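Local coordinates for protein ribonuclease S-3 (Pyrus pyrifolia, PDB 1IQQ) that cleaves single-stranded RNA as a T2-family ribonuclease of the pistil and takes part in the self-incompatibility by which the pear rejects its own pollen, at residues A[34-39]-A[86-91]; A[4-9]-A[30-35]. One frame throughout, in Å; residues are numbered along the deposited sequence.

Contact 1: A[34-39]-A[86-91]; sequences GLWPSN and MKHGSC
One ordered water joins Pro37 to His88: it donates to Pro37 O at 2.8 Å and sits in the plane of the imidazole, at its edge, 2.9 Å from His88 ND1. Next to this bridge the imidazole stacks face to face on the five-membered ring of Trp36, with centroids 3.6 Å apart and planes at 11°. Trp36 CD1 lies over the centre of the imidazole, and the two side chains run alongside each other, pointing the same way. In His88, CG stands anti to the carbonyl carbon (chi1 -62°), which carries the ring out from helix 77-89 to the indole. Lys87 CG covers the other face of the imidazole, so the ring is sandwiched. Trp36 NE1 and His88 NE2 come within 3.3 Å, but at an angle too poor for a hydrogen bond. Further along the strand, Pro37 CD presses on His88 O at 3.2 Å, and Pro37 CG packs 3.9 Å from Cys91 CB; the sulfur of Cys91 is bonded to that of Cys48 in a disulfide. His88, the proton acceptor of the active site, is thus clasped on both faces and tethered at ND1, so tilting the ring would cost the stack and the water bridge.

Contact 2: A[4-9]-A[30-35]; sequences FQFTQQ and FTVHGL
Strands 4-9 and 30-35 run antiparallel with a strong twist, their axes at 140°, and between Thr7 and Gln8 the register slips by one residue. On one side of the sheet Phe6 crosses Val32 at about a right angle, CE2 3.7 Å from Val32 CG2, while Leu35 CD2 reaches Phe4 CD2 at 3.8 Å; Val106 of helix 99-112 adds to this apolar layer. With His33 and Gly34 both facing Thr7, the slip is a classic beta bulge within the central sheet of the T2 ribonuclease fold, and it falls at the catalytic proton donor, His33. Here Thr7 O takes two N-H groups from the same face of its plane, His33 N at 2.8 Å and Gly34 N at 3.1 Å; Thr7 N in turn donates to Gly34 O. Beyond the slip, Gln9 N donates to Thr31 O at 2.8 Å. His33 CG lies opposite the main-chain nitrogen (chi1 176°), which sets the ring beside Thr7, and the side chain crosses that of the extended Gln9 at roughly a right angle. Gln9 NE2 comes to 3.2 Å from His33 ND1 but is badly angled for a hydrogen bond; a water donates to Gln9 OE1 and accepts a weak bond from ND1.

Strand 30-38 carries both contacts, whose centres are 11 Å apart, and Gly34 and Leu35 belong to each. The antiparallel pairing of contact 2 runs on into contact 1: Trp36 N lies 2.8 Å from Gln5 O, a probable hydrogen bond, and Ser38 OG bonds Gln5 NE2. The strand carries His33, the proton donor, itself and, through Trp36, meets His88, the proton acceptor, on helix 77-89. The Trp36 side chain is about 4 Å from that of His33, and Glu84, another active-site residue, is about 4 Å from His88, side chain to side chain. Gln9, His33, Lys87 and His88 probably help bind the RNA's 3'-terminal nucleotide 3'-phosphate, as in relatives.

Contact 1: A[34-39]-A[86-91]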
loop_
_atom_site.group_PDB
_atom_site.type_symbol
_atom_site.label_atom_id
_atom_site.label_comp_id
_atom_site.label_asym_id
_atom_site.label_seq_id
_atom_site.Cartn_x
_atom_site.Cartn_y
_atom_site.Cartn_z
ATOM N N GLY A 34 -0.896 -3.843 -0.313
ATOM C CA GLY A 34 -0.066 -5.013 -0.198
ATOM C C GLY A 34 1.067 -4.842 0.781
ATOM O O GLY A 34 1.483 -3.712 1.124
ATOM N N LEU A 35 1.625 -5.975 1.203
ATOM C CA LEU A 35 2.889 -6.016 1.975
ATOM C C LEU A 35 3.702 -7.095 1.251
ATOM O O LEU A 35 3.390 -8.314 1.347
ATOM C CB LEU A 35 2.700 -6.372 3.427
ATOM C CG LEU A 35 3.710 -5.985 4.586
ATOM C CD1 LEU A 35 3.927 -7.069 5.692
ATOM C CD2 LEU A 35 4.924 -5.148 4.151
ATOM N N TRP A 36 4.650 -6.607 0.472
ATOM C CA TRP A 36 5.410 -7.502 -0.396
ATOM C C TRP A 36 6.838 -7.765 -0.071
ATOM O O TRP A 36 7.616 -6.818 -0.011
ATOM C CB TRP A 36 5.474 -6.966 -1.843
ATOM C CG TRP A 36 4.160 -6.740 -2.525
ATOM C CD1 TRP A 36 2.888 -7.099 -2.103
ATOM C CD2 TRP A 36 4.019 -6.135 -3.816
ATOM N NE1 TRP A 36 1.968 -6.729 -3.104
ATOM C CE2 TRP A 36 2.649 -6.154 -4.149
ATOM C CE3 TRP A 36 4.929 -5.567 -4.726
ATOM C CZ2 TRP A 36 2.159 -5.623 -5.383
ATOM C CZ3 TRP A 36 4.444 -5.052 -5.934
ATOM C CH2 TRP A 36 3.076 -5.089 -6.244
ATOM N N PRO A 37 7.211 -9.001 0.243
ATOM C CA PRO A 37 8.640 -9.327 0.460
ATOM C C PRO A 37 9.169 -9.059 -0.980
ATOM O O PRO A 37 8.594 -9.552 -2.020
ATOM C CB PRO A 37 8.606 -10.830 0.760
ATOM C CG PRO A 37 7.277 -11.027 1.442
ATOM C CD PRO A 37 6.338 -10.121 0.644
ATOM N N SER A 38 10.241 -8.284 -1.099
ATOM C CA SER A 38 10.725 -7.826 -2.410
ATOM C C SER A 38 12.204 -7.978 -2.583
ATOM O O SER A 38 12.915 -8.124 -1.598
ATOM C CB SER A 38 10.400 -6.330 -2.563
ATOM O OG SER A 38 9.001 -6.176 -2.392
ATOM N N ASN A 39 12.675 -7.973 -3.826
ATOM C CA ASN A 39 14.113 -8.104 -4.101
ATOM C C ASN A 39 14.656 -6.837 -4.696
ATOM O O ASN A 39 13.992 -6.136 -5.485
ATOM C CB ASN A 39 14.377 -9.249 -5.093
ATOM C CG ASN A 39 14.222 -10.620 -4.451
ATOM O OD1 ASN A 39 14.439 -10.813 -3.244
ATOM N ND2 ASN A 39 13.877 -11.608 -5.270
ATOM N N MET A 86 -1.078 -16.065 0.077
ATOM C CA MET A 86 -0.377 -17.060 -0.741
ATOM C C MET A 86 0.661 -16.502 -1.684
ATOM O O MET A 86 1.750 -17.119 -1.872
ATOM C CB MET A 86 -1.394 -17.920 -1.508
ATOM C CG MET A 86 -2.173 -18.910 -0.610
ATOM S SD MET A 86 -1.156 -19.925 0.395
ATOM C CE MET A 86 -0.493 -21.054 -0.884
ATOM N N LYS A 87 0.342 -15.377 -2.322
ATOM C CA LYS A 87 1.296 -14.800 -3.267
ATOM C C LYS A 87 2.433 -14.032 -2.647
ATOM O O LYS A 87 3.577 -14.121 -3.095
ATOM C CB LYS A 87 0.602 -13.870 -4.239
ATOM C CG LYS A 87 1.510 -13.376 -5.326
ATOM C CD LYS A 87 0.743 -12.576 -6.402
ATOM C CE LYS A 87 1.769 -11.937 -7.312
ATOM N NZ LYS A 87 1.278 -10.828 -8.194
ATOM N N HIS A 88 2.125 -13.273 -1.606
ATOM C CA HIS A 88 3.182 -12.425 -0.981
ATOM C C HIS A 88 3.610 -12.769 0.450
ATOM O O HIS A 88 4.806 -12.930 0.694
ATOM C CB HIS A 88 2.660 -10.981 -1.040
ATOM C CG HIS A 88 2.451 -10.501 -2.438
ATOM N ND1 HIS A 88 3.505 -10.266 -3.273
ATOM C CD2 HIS A 88 1.321 -10.176 -3.127
ATOM C CE1 HIS A 88 3.050 -9.801 -4.423
ATOM N NE2 HIS A 88 1.732 -9.733 -4.361
ATOM N N GLY A 89 2.649 -12.875 1.385
ATOM C CA GLY A 89 2.964 -13.145 2.794
ATOM C C GLY A 89 3.835 -14.377 2.950
ATOM O O GLY A 89 4.739 -14.431 3.798
ATOM N N SER A 90 3.530 -15.397 2.155
ATOM C CA SER A 90 4.258 -16.697 2.226
ATOM C C SER A 90 5.751 -16.557 1.960
ATOM O O SER A 90 6.545 -17.464 2.280
ATOM C CB SER A 90 3.667 -17.674 1.184
ATOM O OG SER A 90 3.952 -17.157 -0.111
ATOM N N CYS A 91 6.166 -15.452 1.348
ATOM C CA CYS A 91 7.568 -15.243 1.036
ATOM C C CYS A 91 8.335 -14.467 2.085
ATOM O O CYS A 91 9.525 -14.214 1.938
ATOM C CB CYS A 91 7.697 -14.525 -0.282
ATOM S SG CYS A 91 7.070 -15.550 -1.690
HETATM O O HOH W 1 6.254 -10.969 -2.657
#

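Contact 2: A[4-9]-A[30-35]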
loop_
_atom_site.group_PDB
_atom_site.type_symbol
_atom_site.label_atom_id
_atom_site.label_comp_id
_atom_site.label_asym_id
_atom_site.label_seq_id
_atom_site.Cartn_x
_atom_site.Cartn_y
_atom_site.Cartn_z
ATOM N N PHE A 4 11.020 -5.029 2.328
ATOM C CA PHE A 4 9.572 -4.993 2.160
ATOM C C PHE A 4 9.064 -3.736 1.504
ATOM O O PHE A 4 9.581 -2.608 1.737
ATOM C CB PHE A 4 8.895 -4.988 3.545
ATOM C CG PHE A 4 8.933 -6.289 4.245
ATOM C CD1 PHE A 4 9.800 -6.487 5.288
ATOM C CD2 PHE A 4 8.046 -7.289 3.879
ATOM C CE1 PHE A 4 9.776 -7.736 6.022
ATOM C CE2 PHE A 4 8.007 -8.502 4.593
ATOM C CZ PHE A 4 8.848 -8.719 5.638
ATOM N N GLN A 5 8.020 -3.894 0.709
ATOM C CA GLN A 5 7.245 -2.785 0.174
ATOM C C GLN A 5 5.897 -2.834 0.857
ATOM O O GLN A 5 5.162 -3.830 0.730
ATOM C CB GLN A 5 6.975 -2.936 -1.302
ATOM C CG GLN A 5 8.288 -2.718 -2.136
ATOM C CD GLN A 5 8.001 -2.833 -3.609
ATOM O OE1 GLN A 5 7.546 -1.863 -4.263
ATOM N NE2 GLN A 5 8.206 -4.017 -4.143
ATOM N N PHE A 6 5.502 -1.772 1.553
ATOM C CA PHE A 6 4.160 -1.688 2.167
ATOM C C PHE A 6 3.431 -0.653 1.389
ATOM O O PHE A 6 3.682 0.552 1.512
ATOM C CB PHE A 6 4.322 -1.298 3.645
ATOM C CG PHE A 6 3.026 -1.210 4.431
ATOM C CD1 PHE A 6 2.867 -0.230 5.368
ATOM C CD2 PHE A 6 2.014 -2.136 4.262
ATOM C CE1 PHE A 6 1.689 -0.198 6.180
ATOM C CE2 PHE A 6 0.846 -2.124 5.052
ATOM C CZ PHE A 6 0.679 -1.157 6.018
ATOM N N THR A 7 2.495 -1.111 0.555
ATOM C CA THR A 7 1.793 -0.209 -0.384
ATOM C C THR A 7 0.378 0.060 0.050
ATOM O O THR A 7 -0.350 -0.899 0.420
ATOM C CB THR A 7 1.741 -0.871 -1.743
ATOM O OG1 THR A 7 3.090 -1.135 -2.187
ATOM C CG2 THR A 7 1.089 0.101 -2.780
ATOM N N GLN A 8 -0.012 1.324 0.080
ATOM C CA GLN A 8 -1.390 1.742 0.427
ATOM C C GLN A 8 -1.969 2.437 -0.797
ATOM O O GLN A 8 -1.252 3.015 -1.635
ATOM C CB GLN A 8 -1.340 2.680 1.634
ATOM C CG GLN A 8 -0.939 1.880 2.918
ATOM C CD GLN A 8 -0.791 2.808 4.088
ATOM O OE1 GLN A 8 -1.655 3.625 4.329
ATOM N NE2 GLN A 8 0.311 2.629 4.859
ATOM N N GLN A 9 -3.288 2.364 -0.912
ATOM C CA GLN A 9 -4.036 2.874 -2.103
ATOM C C GLN A 9 -5.128 3.795 -1.679
ATOM O O GLN A 9 -5.823 3.511 -0.686
ATOM C CB GLN A 9 -4.610 1.679 -2.905
ATOM C CG GLN A 9 -5.649 0.859 -2.108
ATOM C CD GLN A 9 -6.109 -0.382 -2.824
ATOM O OE1 GLN A 9 -6.808 -1.226 -2.209
ATOM N NE2 GLN A 9 -5.764 -0.531 -4.081
ATOM N N PHE A 30 -6.614 6.237 2.430
ATOM C CA PHE A 30 -5.595 5.249 1.996
ATOM C C PHE A 30 -5.756 4.011 2.889
ATOM O O PHE A 30 -5.696 4.161 4.102
ATOM C CB PHE A 30 -4.172 5.834 2.219
ATOM C CG PHE A 30 -3.646 6.670 1.050
ATOM C CD1 PHE A 30 -3.847 8.051 0.957
ATOM C CD2 PHE A 30 -2.907 6.047 0.063
ATOM C CE1 PHE A 30 -3.300 8.793 -0.105
ATOM C CE2 PHE A 30 -2.357 6.753 -0.993
ATOM C CZ PHE A 30 -2.555 8.119 -1.068
ATOM N N THR A 31 -5.979 2.876 2.265
ATOM C CA THR A 31 -5.983 1.610 2.986
ATOM C C THR A 31 -4.957 0.702 2.330
ATOM O O THR A 31 -4.318 1.020 1.292
ATOM C CB THR A 31 -7.379 0.950 3.030
ATOM O OG1 THR A 31 -7.985 0.897 1.738
ATOM C CG2 THR A 31 -8.279 1.811 3.983
ATOM N N VAL A 32 -4.721 -0.485 2.905
ATOM C CA VAL A 32 -3.688 -1.315 2.391
ATOM C C VAL A 32 -3.922 -1.994 1.043
ATOM O O VAL A 32 -5.052 -2.439 0.742
ATOM C CB VAL A 32 -3.373 -2.425 3.478
ATOM C CG1 VAL A 32 -2.327 -3.471 2.908
ATOM C CG2 VAL A 32 -2.869 -1.779 4.799
ATOM N N HIS A 33 -2.894 -1.961 0.169
ATOM C CA HIS A 33 -2.927 -2.713 -1.092
ATOM C C HIS A 33 -2.010 -3.923 -1.028
ATOM O O HIS A 33 -2.272 -4.943 -1.669
ATOM C CB HIS A 33 -2.494 -1.836 -2.259
ATOM C CG HIS A 33 -2.394 -2.541 -3.576
ATOM N ND1 HIS A 33 -3.488 -2.788 -4.384
ATOM C CD2 HIS A 33 -1.325 -3.056 -4.224
ATOM C CE1 HIS A 33 -3.099 -3.425 -5.476
ATOM N NE2 HIS A 33 -1.789 -3.600 -5.406
ATOM N N GLY A 34 -0.896 -3.843 -0.313
ATOM C CA GLY A 34 -0.066 -5.013 -0.198
ATOM C C GLY A 34 1.067 -4.842 0.781
ATOM O O GLY A 34 1.483 -3.712 1.124
ATOM N N LEU A 35 1.625 -5.975 1.203
ATOM C CA LEU A 35 2.889 -6.016 1.975
ATOM C C LEU A 35 3.702 -7.095 1.251
ATOM O O LEU A 35 3.390 -8.314 1.347
ATOM C CB LEU A 35 2.700 -6.372 3.427
ATOM C CG LEU A 35 3.710 -5.985 4.586
ATOM C CD1 LEU A 35 3.927 -7.069 5.692
ATOM C CD2 LEU A 35 4.924 -5.148 4.151
HETATM O O HOH W 2 -6.345 -4.148 -3.614
#